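Local coordinates for protein arabinan endo-1,5-alpha-l-arabinosidase A (Cellvibrio cellulosa, PDB 1GYE) that hydrolyses the alpha-1,5 bonds of linear arabinan in plant cell walls, releasing almost exclusively arabinotriose, at residues 60-65 and 78-83; 127-132 and 139-144. All blocks are in the same frame, centred on the assembly; numbering follows the deposited sequence.

Interaction 1: 60-65 and 78-83. With AHR (alpha-L-arabinofuranose), chain B; AHR (alpha-L-arabinofuranose), chain C; AHR (alpha-L-arabinofuranose), chain D; AHR (alpha-L-arabinofuranose), chain E.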
# COMPACT_ATOMS: atom_id res chain seq x y z
N GLY A 60 14.92 -5.40 -10.25
CA GLY A 60 15.15 -3.98 -10.09
C GLY A 60 13.93 -3.16 -9.69
O GLY A 60 14.09 -2.00 -9.27
N HIS A 61 12.73 -3.76 -9.79
CA HIS A 61 11.46 -3.13 -9.40
C HIS A 61 11.09 -3.38 -7.95
O HIS A 61 10.86 -4.52 -7.53
CB HIS A 61 10.31 -3.61 -10.30
CG HIS A 61 10.53 -3.32 -11.76
ND1 HIS A 61 9.93 -2.27 -12.42
CD2 HIS A 61 11.31 -3.94 -12.69
CE1 HIS A 61 10.30 -2.27 -13.68
NE2 HIS A 61 11.14 -3.27 -13.87
N LEU A 62 11.04 -2.30 -7.16
CA LEU A 62 10.56 -2.40 -5.79
C LEU A 62 9.07 -2.27 -5.82
O LEU A 62 8.52 -1.65 -6.74
CB LEU A 62 11.21 -1.33 -4.90
CG LEU A 62 12.77 -1.43 -4.93
CD1 LEU A 62 13.40 -0.16 -4.42
CD2 LEU A 62 13.30 -2.59 -4.12
N TRP A 63 8.41 -2.89 -4.83
CA TRP A 63 6.96 -2.93 -4.83
C TRP A 63 6.34 -2.17 -3.69
O TRP A 63 6.85 -2.16 -2.54
CB TRP A 63 6.44 -4.36 -4.73
CG TRP A 63 6.87 -5.34 -5.79
CD1 TRP A 63 7.60 -5.09 -6.93
CD2 TRP A 63 6.58 -6.76 -5.80
NE1 TRP A 63 7.78 -6.26 -7.63
CE2 TRP A 63 7.19 -7.30 -6.97
CE3 TRP A 63 5.87 -7.62 -4.94
CZ2 TRP A 63 7.13 -8.67 -7.31
CZ3 TRP A 63 5.79 -9.00 -5.27
CH2 TRP A 63 6.42 -9.50 -6.45
N ALA A 64 5.19 -1.59 -4.01
CA ALA A 64 4.25 -1.24 -3.00
C ALA A 64 4.90 -0.38 -1.92
O ALA A 64 5.01 -0.79 -0.76
CB ALA A 64 3.65 -2.53 -2.39
N PRO A 65 5.33 0.84 -2.28
CA PRO A 65 5.98 1.71 -1.31
C PRO A 65 4.96 2.22 -0.30
O PRO A 65 3.71 2.16 -0.49
CB PRO A 65 6.43 2.88 -2.18
CG PRO A 65 5.43 2.91 -3.26
CD PRO A 65 5.18 1.50 -3.60
N TYR A 78 9.54 0.12 1.33
CA TYR A 78 9.45 -0.50 0.01
C TYR A 78 9.65 -2.05 0.10
O TYR A 78 10.20 -2.57 1.09
CB TYR A 78 10.54 0.11 -0.89
CG TYR A 78 11.93 -0.13 -0.32
CD1 TYR A 78 12.59 -1.33 -0.56
CD2 TYR A 78 12.55 0.83 0.50
CE1 TYR A 78 13.86 -1.57 -0.03
CE2 TYR A 78 13.83 0.61 1.04
CZ TYR A 78 14.47 -0.60 0.76
OH TYR A 78 15.71 -0.89 1.27
N SER A 79 9.27 -2.78 -0.96
CA SER A 79 9.26 -4.25 -0.89
C SER A 79 10.14 -4.89 -1.95
O SER A 79 9.97 -4.62 -3.13
CB SER A 79 7.83 -4.80 -1.10
OG SER A 79 6.87 -4.17 -0.28
N VAL A 80 11.06 -5.73 -1.51
CA VAL A 80 11.84 -6.63 -2.36
C VAL A 80 11.18 -8.04 -2.37
O VAL A 80 10.85 -8.59 -1.31
CB VAL A 80 13.33 -6.68 -1.87
CG1 VAL A 80 14.17 -7.62 -2.72
CG2 VAL A 80 14.00 -5.29 -1.86
N SER A 81 10.96 -8.65 -3.54
CA SER A 81 10.19 -9.89 -3.58
C SER A 81 10.34 -10.62 -4.91
O SER A 81 11.14 -10.20 -5.75
CB SER A 81 8.69 -9.62 -3.37
OG SER A 81 7.97 -10.81 -3.01
N ALA A 82 9.61 -11.72 -5.08
CA ALA A 82 9.54 -12.39 -6.38
C ALA A 82 8.12 -12.87 -6.59
O ALA A 82 7.42 -13.19 -5.63
CB ALA A 82 10.49 -13.55 -6.49
N PHE A 83 7.71 -12.92 -7.85
CA PHE A 83 6.35 -13.22 -8.17
C PHE A 83 5.94 -14.56 -7.63
O PHE A 83 6.56 -15.58 -7.96
CB PHE A 83 6.11 -13.26 -9.68
CG PHE A 83 4.63 -13.26 -10.05
CD1 PHE A 83 3.72 -12.45 -9.34
CD2 PHE A 83 4.14 -14.06 -11.09
CE1 PHE A 83 2.34 -12.43 -9.64
CE2 PHE A 83 2.74 -14.05 -11.42
CZ PHE A 83 1.85 -13.23 -10.67
O5 AHR B . 4.64 -6.39 -9.12
C5 AHR B . 3.36 -6.09 -8.58
C4 AHR B . 3.18 -6.87 -7.32
O4 AHR B . 2.65 -8.10 -7.80
C3 AHR B . 2.13 -6.29 -6.40
O3 AHR B . 2.67 -5.70 -5.23
C2 AHR B . 1.32 -7.50 -6.02
O2 AHR B . -0.01 -7.11 -5.71
C1 AHR B . 1.34 -8.29 -7.31
O5 AHR C . 1.20 -9.69 -7.14
C5 AHR C . 1.57 -10.09 -5.86
C4 AHR C . 1.91 -11.53 -6.04
O4 AHR C . 0.73 -12.30 -5.96
C3 AHR C . 2.82 -11.90 -4.91
O3 AHR C . 4.00 -12.42 -5.52
C2 AHR C . 2.08 -12.96 -4.15
O2 AHR C . 1.84 -12.44 -2.84
C1 AHR C . 0.81 -13.24 -4.92
O5 AHR D . 2.82 1.22 -13.76
C5 AHR D . 4.09 1.18 -13.07
C4 AHR D . 4.81 -0.11 -13.45
O4 AHR D . 3.98 -1.28 -13.35
C3 AHR D . 6.00 -0.39 -12.59
O3 AHR D . 7.08 0.13 -13.33
C2 AHR D . 6.07 -1.90 -12.69
O2 AHR D . 6.79 -2.45 -11.62
C1 AHR D . 4.64 -2.36 -12.71
O5 AHR E . 4.52 -3.53 -13.52
C5 AHR E . 3.37 -4.33 -13.12
C4 AHR E . 3.72 -5.45 -12.11
O4 AHR E . 3.84 -4.91 -10.81
C3 AHR E . 5.01 -6.25 -12.34
O3 AHR E . 4.67 -7.62 -12.50
C2 AHR E . 5.83 -6.16 -11.08
O2 AHR E . 7.01 -5.41 -11.26
C1 AHR E . 4.99 -5.40 -10.10
O HOH W 1 10.30 -6.30 -5.50
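Trp63 and Ser79 form an antiparallel hydrogen-bonded pair: Trp63 N gives a nearly straight bond (160°) to Ser79 O over 2.9 Å, in the carbonyl plane and on a lone pair, whereas the return bond from Ser79 N to Trp63 O is weak. Ser79 OG adds a second bond to the same Trp63 O at 3.0 Å, from above the carbonyl plane, and has a second partner in Ala127 N; a small hydroxyl side chain suits both tasks. Where the strands splay apart, a water takes over, donating to His61 O and Ser79 O.

The contacts over the ring faces centre on the Trp63 indole. With CG beside the backbone N (chi1 -58°), the ring reaches along the sheet to Ser81, whose CB lies under one face as a CH-pi contact, 3.8 Å from the six-membered ring centroid. The opposite face carries sugar, with O5 of arabinose chain B 3.5 Å from Trp63 CE2.

Apolar contacts join Leu62 CD2 to Val80 CG2 (3.6 Å) and to Tyr78 CD1, one methyl of the branched leucine touching both neighbours as the side chains run side by side.

His61 ND1 comes to 3.2 Å from O2 of arabinose chain D. An aromatic platform under a sugar, here on an inner propeller hairpin, is characteristic of glycoside hydrolase clefts.

Interaction 2: 127-132 and 139-144. With AHR (alpha-L-arabinofuranose), chain C.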
# COMPACT_ATOMS: atom_id res chain seq x y z
N ALA A 127 4.27 -4.86 0.91
CA ALA A 127 3.15 -3.94 0.91
C ALA A 127 2.93 -3.29 2.21
O ALA A 127 1.84 -3.39 2.76
CB ALA A 127 1.90 -4.61 0.46
N PRO A 128 3.95 -2.62 2.73
CA PRO A 128 3.84 -2.00 4.06
C PRO A 128 2.86 -0.82 4.04
O PRO A 128 2.65 -0.25 2.98
CB PRO A 128 5.24 -1.49 4.33
CG PRO A 128 5.76 -1.26 2.93
CD PRO A 128 5.28 -2.45 2.13
N ALA A 129 2.26 -0.53 5.19
CA ALA A 129 1.59 0.75 5.43
C ALA A 129 1.85 1.18 6.88
O ALA A 129 1.82 0.30 7.79
CB ALA A 129 0.07 0.69 5.14
N ILE A 130 2.13 2.47 7.08
CA ILE A 130 2.43 2.99 8.41
C ILE A 130 1.24 3.74 8.98
O ILE A 130 0.64 4.55 8.29
CB ILE A 130 3.61 3.94 8.37
CG1 ILE A 130 4.80 3.35 7.61
CG2 ILE A 130 4.06 4.27 9.74
CD1 ILE A 130 5.25 1.93 8.09
N ILE A 131 0.93 3.46 10.26
CA ILE A 131 -0.11 4.15 11.03
C ILE A 131 0.30 4.34 12.51
O ILE A 131 0.93 3.44 13.11
CB ILE A 131 -1.43 3.38 10.95
CG1 ILE A 131 -2.56 4.10 11.74
CG2 ILE A 131 -1.22 1.96 11.51
CD1 ILE A 131 -3.08 5.37 11.08
N ALA A 132 -0.06 5.51 13.06
CA ALA A 132 0.20 5.89 14.44
C ALA A 132 -1.07 5.79 15.27
O ALA A 132 -2.13 6.17 14.82
CB ALA A 132 0.65 7.37 14.48
N TRP A 139 2.91 1.73 13.99
CA TRP A 139 2.76 0.36 13.61
C TRP A 139 2.96 0.27 12.11
O TRP A 139 2.73 1.25 11.41
CB TRP A 139 1.33 -0.06 13.96
CG TRP A 139 0.92 0.13 15.41
CD1 TRP A 139 0.53 1.28 15.98
CD2 TRP A 139 0.93 -0.86 16.45
NE1 TRP A 139 0.23 1.08 17.31
CE2 TRP A 139 0.48 -0.23 17.62
CE3 TRP A 139 1.23 -2.24 16.50
CZ2 TRP A 139 0.33 -0.92 18.84
CZ3 TRP A 139 1.09 -2.92 17.69
CH2 TRP A 139 0.63 -2.26 18.85
N MET A 140 3.41 -0.88 11.62
CA MET A 140 3.39 -1.23 10.21
C MET A 140 2.32 -2.31 9.99
O MET A 140 2.24 -3.31 10.75
CB MET A 140 4.72 -1.81 9.78
CG MET A 140 4.74 -2.34 8.35
SD MET A 140 6.36 -2.85 7.74
CE MET A 140 7.30 -1.41 7.91
N SER A 141 1.44 -2.10 9.02
CA SER A 141 0.62 -3.22 8.54
C SER A 141 1.25 -3.61 7.19
O SER A 141 1.90 -2.75 6.51
CB SER A 141 -0.83 -2.81 8.40
OG SER A 141 -1.04 -1.91 7.31
N PHE A 142 1.13 -4.90 6.84
CA PHE A 142 1.68 -5.41 5.57
C PHE A 142 1.00 -6.75 5.19
O PHE A 142 0.24 -7.29 6.00
CB PHE A 142 3.19 -5.61 5.69
CG PHE A 142 3.57 -6.81 6.49
CD1 PHE A 142 3.65 -6.74 7.88
CD2 PHE A 142 3.85 -8.03 5.84
CE1 PHE A 142 3.98 -7.89 8.67
CE2 PHE A 142 4.19 -9.16 6.59
CZ PHE A 142 4.25 -9.10 8.02
N GLY A 143 1.29 -7.26 3.98
CA GLY A 143 0.98 -8.64 3.63
C GLY A 143 0.29 -8.87 2.30
O GLY A 143 -0.23 -7.93 1.66
N SER A 144 0.27 -10.12 1.90
CA SER A 144 -0.28 -10.54 0.62
C SER A 144 -0.41 -12.06 0.62
O SER A 144 0.59 -12.73 0.84
CB SER A 144 0.70 -10.14 -0.46
OG SER A 144 0.28 -10.53 -1.75
O5 AHR C . 1.20 -9.69 -7.14
C5 AHR C . 1.57 -10.09 -5.86
C4 AHR C . 1.91 -11.53 -6.04
O4 AHR C . 0.73 -12.30 -5.96
C3 AHR C . 2.82 -11.90 -4.91
O3 AHR C . 4.00 -12.42 -5.52
C2 AHR C . 2.08 -12.96 -4.15
O2 AHR C . 1.84 -12.44 -2.84
C1 AHR C . 0.81 -13.24 -4.92
O HOH W 2 -1.08 0.74 8.30
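Met140 lies beside Ile130 in a non-hydrogen-bonded antiparallel pair, and its flexible side chain follows the apolar face of the hairpin. Its CB is 4.1 Å from Ile130 CD1. CG, anti to the backbone N (chi1 173°), passes 4.0 Å from Ala129 O on the way to Pro128, and SD then meets Pro128 CB at 3.8 Å. A bend at the last torsion (chi3 -57°) brings the methyl CE back to Ile130 CD1 at 3.9 Å, so an unbranched thioether can serve both a rigid proline and a branched isoleucine.

Paired backbone bonds hold the strands on each side of this pair: Ala129 with Ser141, and Ile131 with Trp139, where Ile131 N to Trp139 O is almost straight (171°). On the other face, Ala129 CB is small enough to let Ser141 OG approach to 3.6 Å, and a water bonds that hydroxyl at 2.8 Å. Beyond the strand, Ser144 OG accepts a hydrogen bond of 2.7 Å from O2 of arabinose chain C and is also bonded to Glu190, probably the proton donor.

The hairpin starts a four-stranded antiparallel sheet, one propeller blade: strand 149-153 pairs with strand 138-142, Tyr77 of strand 73-80 packs against Met140, and strand 189-197 touches Ala129 and Ser141.

Interactions 1 and 2 are hairpins of successive propeller blades, their centres about 14 Å apart, and they meet directly. Ser79 OG of interaction 1 lies 2.9 Å from Ala127 N of interaction 2, a probable hydrogen bond, while Ala64 CB packs against Ala127 CA at 3.6 Å. The junction lies beside the catalytic centre: the side chain of Ala64 is about 4 Å, between nearest atoms, from that of Asp7, the probable proton acceptor, and both alanines adjoin His260, a probable calcium ligand. The two hairpins also share arabinose chain C, which Phe83 of 78-83 and Ser144 of 139-144 both touch, so neighbouring blades together shape the substrate cleft.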